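Local coordinates for minor capsid protein VP1 (Human bocavirus 3, PDB 5US7) that self-assembles with further copies of itself into the T=1 icosahedral capsid of a parvovirus, probably with a channel at each fivefold axis, at residues H198-E202 with N326-G330. Residues are numbered along the deposited sequence; the frame is centred on the assembly and turned at random.
Sequences HELAE and NINSG
The CG2 methyl of Ile327 packs against Leu200 CD1 at 3.5 Å, and this pair makes the apolar part of the contact. The same methyl also rests against the backbone N of Leu200, while Ile327 CD1 stands somewhat farther from the leucine methyl. The two side chains run side by side in the same direction. With chi1 of Ile327 at 67°, CG1 is set between the backbone N and the carbonyl carbon, and CG2 is the branch turned to the leucine.

The polar part is built from two carboxylates that converge on the backbone of 326-328, where they meet CA of Ile327 and CB of Asn328. The Glu199 chain folds about its CB–CG bond, which brings its OE1 close to CA and CB of Ile327. Within 198-202 the two acids also come together, Glu199 OE1 and Glu202 OE2 being 2.5 Å apart. Glu202 OE1 lies 3.1 Å from Asn326 ND2, whereas Glu202 OE2 lies against CB of Asn328 and CA of Ile327. Both asparagine amide planes stand almost perpendicular to the Glu202 carboxylate, that of Asn328 at 87°.

Both segments are irregular loops, as is common in parvovirus capsid proteins, where long insertions connect the strands of a jelly-roll core. Glu210 of helix 210-215 touches Glu202, Asn326 and Ile327, Pro322 adjoins Leu200, and the loop 326-330 leads directly into helix 331-334.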
ATOM      1  N   HIS A 198     -42.278 -78.107 -78.116  1.00 80.63           N
ATOM      2  CA  HIS A 198     -43.057 -77.986 -79.343  1.00 80.63           C
ATOM      3  C   HIS A 198     -44.222 -78.963 -79.348  1.00 80.63           C
ATOM      4  O   HIS A 198     -45.353 -78.586 -79.669  1.00 80.63           O
ATOM      5  CB  HIS A 198     -42.163 -78.192 -80.554  1.00 81.03           C
ATOM      6  CG  HIS A 198     -42.859 -77.954 -81.853  1.00 81.03           C
ATOM      7  ND1 HIS A 198     -43.605 -78.922 -82.484  1.00 81.03           N
ATOM      8  CD2 HIS A 198     -42.944 -76.847 -82.626  1.00 81.03           C
ATOM      9  CE1 HIS A 198     -44.105 -78.429 -83.602  1.00 81.03           C
ATOM     10  NE2 HIS A 198     -43.721 -77.171 -83.710  1.00 81.03           N
ATOM     11  N   GLU A 199     -43.971 -80.214 -78.987  1.00 83.42           N
ATOM     12  CA  GLU A 199     -45.036 -81.063 -78.490  1.00 83.42           C
ATOM     13  C   GLU A 199     -45.601 -80.409 -77.242  1.00 83.42           C
ATOM     14  O   GLU A 199     -44.948 -79.568 -76.631  1.00 83.42           O
ATOM     15  CB  GLU A 199     -44.492 -82.449 -78.165  1.00 90.95           C
ATOM     16  CG  GLU A 199     -44.062 -83.229 -79.378  1.00 90.95           C
ATOM     17  CD  GLU A 199     -45.238 -83.588 -80.236  1.00 90.95           C
ATOM     18  OE1 GLU A 199     -46.258 -83.973 -79.645  1.00 90.95           O
ATOM     19  OE2 GLU A 199     -45.159 -83.474 -81.478  1.00 90.95           O
ATOM     20  N   LEU A 200     -46.830 -80.769 -76.869  1.00 83.46           N
ATOM     21  CA  LEU A 200     -47.443 -80.044 -75.761  1.00 83.46           C
ATOM     22  C   LEU A 200     -47.555 -78.573 -76.130  1.00 83.46           C
ATOM     23  O   LEU A 200     -46.685 -77.787 -75.749  1.00 83.46           O
ATOM     24  CB  LEU A 200     -46.649 -80.181 -74.456  1.00 82.26           C
ATOM     25  CG  LEU A 200     -46.760 -81.367 -73.509  1.00 82.26           C
ATOM     26  CD1 LEU A 200     -46.193 -82.611 -74.132  1.00 82.26           C
ATOM     27  CD2 LEU A 200     -46.013 -81.034 -72.236  1.00 82.26           C
ATOM     28  N   ALA A 201     -48.626 -78.197 -76.839  1.00 84.20           N
ATOM     29  CA  ALA A 201     -48.749 -77.024 -77.706  1.00 84.20           C
ATOM     30  C   ALA A 201     -48.143 -77.229 -79.083  1.00 84.20           C
ATOM     31  O   ALA A 201     -47.440 -76.351 -79.592  1.00 84.20           O
ATOM     32  CB  ALA A 201     -48.111 -75.787 -77.078  1.00 78.07           C
ATOM     33  N   GLU A 202     -48.403 -78.386 -79.683  1.00 88.76           N
ATOM     34  CA  GLU A 202     -48.132 -78.578 -81.100  1.00 88.76           C
ATOM     35  C   GLU A 202     -48.767 -77.434 -81.915  1.00 88.76           C
ATOM     36  O   GLU A 202     -48.042 -76.776 -82.656  1.00 88.76           O
ATOM     37  CB  GLU A 202     -48.630 -79.946 -81.582  1.00 93.79           C
ATOM     38  CG  GLU A 202     -47.944 -81.157 -81.012  1.00 93.79           C
ATOM     39  CD  GLU A 202     -48.693 -82.416 -81.380  1.00 93.79           C
ATOM     40  OE1 GLU A 202     -49.873 -82.303 -81.762  1.00 93.79           O
ATOM     41  OE2 GLU A 202     -48.107 -83.509 -81.334  1.00 93.79           O
ATOM     42  N   ASN A 326     -52.728 -84.948 -76.211  1.00 97.43           N
ATOM     43  CA  ASN A 326     -52.495 -85.427 -77.571  1.00 97.43           C
ATOM     44  C   ASN A 326     -51.076 -85.960 -77.706  1.00 97.43           C
ATOM     45  O   ASN A 326     -50.786 -87.072 -77.259  1.00 97.43           O
ATOM     46  CB  ASN A 326     -52.758 -84.328 -78.606  1.00 97.85           C
ATOM     47  CG  ASN A 326     -52.754 -84.855 -80.027  1.00 97.85           C
ATOM     48  OD1 ASN A 326     -53.105 -86.009 -80.273  1.00 97.85           O
ATOM     49  ND2 ASN A 326     -52.345 -84.015 -80.969  1.00 97.85           N
ATOM     50  N   ILE A 327     -50.243 -85.222 -78.436  1.00 96.91           N
ATOM     51  CA  ILE A 327     -48.791 -85.394 -78.622  1.00 96.91           C
ATOM     52  C   ILE A 327     -48.326 -86.647 -79.356  1.00 96.91           C
ATOM     53  O   ILE A 327     -47.245 -87.156 -79.065  1.00 96.91           O
ATOM     54  CB  ILE A 327     -47.974 -85.278 -77.277  1.00 94.58           C
ATOM     55  CG1 ILE A 327     -48.230 -86.408 -76.277  1.00 94.58           C
ATOM     56  CG2 ILE A 327     -48.169 -83.915 -76.657  1.00 94.58           C
ATOM     57  CD1 ILE A 327     -47.341 -86.362 -75.070  1.00 94.58           C
ATOM     58  N   ASN A 328     -49.146 -87.161 -80.267  1.00 98.71           N
ATOM     59  CA  ASN A 328     -48.631 -87.596 -81.568  1.00 98.71           C
ATOM     60  C   ASN A 328     -47.354 -88.433 -81.486  1.00 98.71           C
ATOM     61  O   ASN A 328     -47.356 -89.567 -81.020  1.00 98.71           O
ATOM     62  CB  ASN A 328     -48.400 -86.373 -82.459  1.00 98.84           C
ATOM     63  CG  ASN A 328     -48.192 -86.739 -83.913  1.00 98.84           C
ATOM     64  OD1 ASN A 328     -48.704 -87.749 -84.390  1.00 98.84           O
ATOM     65  ND2 ASN A 328     -47.442 -85.912 -84.627  1.00 98.84           N
ATOM     66  N   SER A 329     -46.267 -87.829 -81.962  1.00 98.71           N
ATOM     67  CA  SER A 329     -44.978 -88.486 -82.107  1.00 98.71           C
ATOM     68  C   SER A 329     -44.425 -88.922 -80.754  1.00 98.71           C
ATOM     69  O   SER A 329     -44.857 -88.465 -79.695  1.00 98.71           O
ATOM     70  CB  SER A 329     -43.986 -87.553 -82.796  1.00 97.36           C
ATOM     71  OG  SER A 329     -42.709 -88.153 -82.900  1.00 97.36           O
ATOM     72  N   GLY A 330     -43.448 -89.823 -80.809  1.00 93.99           N
ATOM     73  CA  GLY A 330     -43.042 -90.605 -79.658  1.00 93.99           C
ATOM     74  C   GLY A 330     -42.298 -89.878 -78.558  1.00 93.99           C
ATOM     75  O   GLY A 330     -42.289 -88.646 -78.496  1.00 93.99           O
TER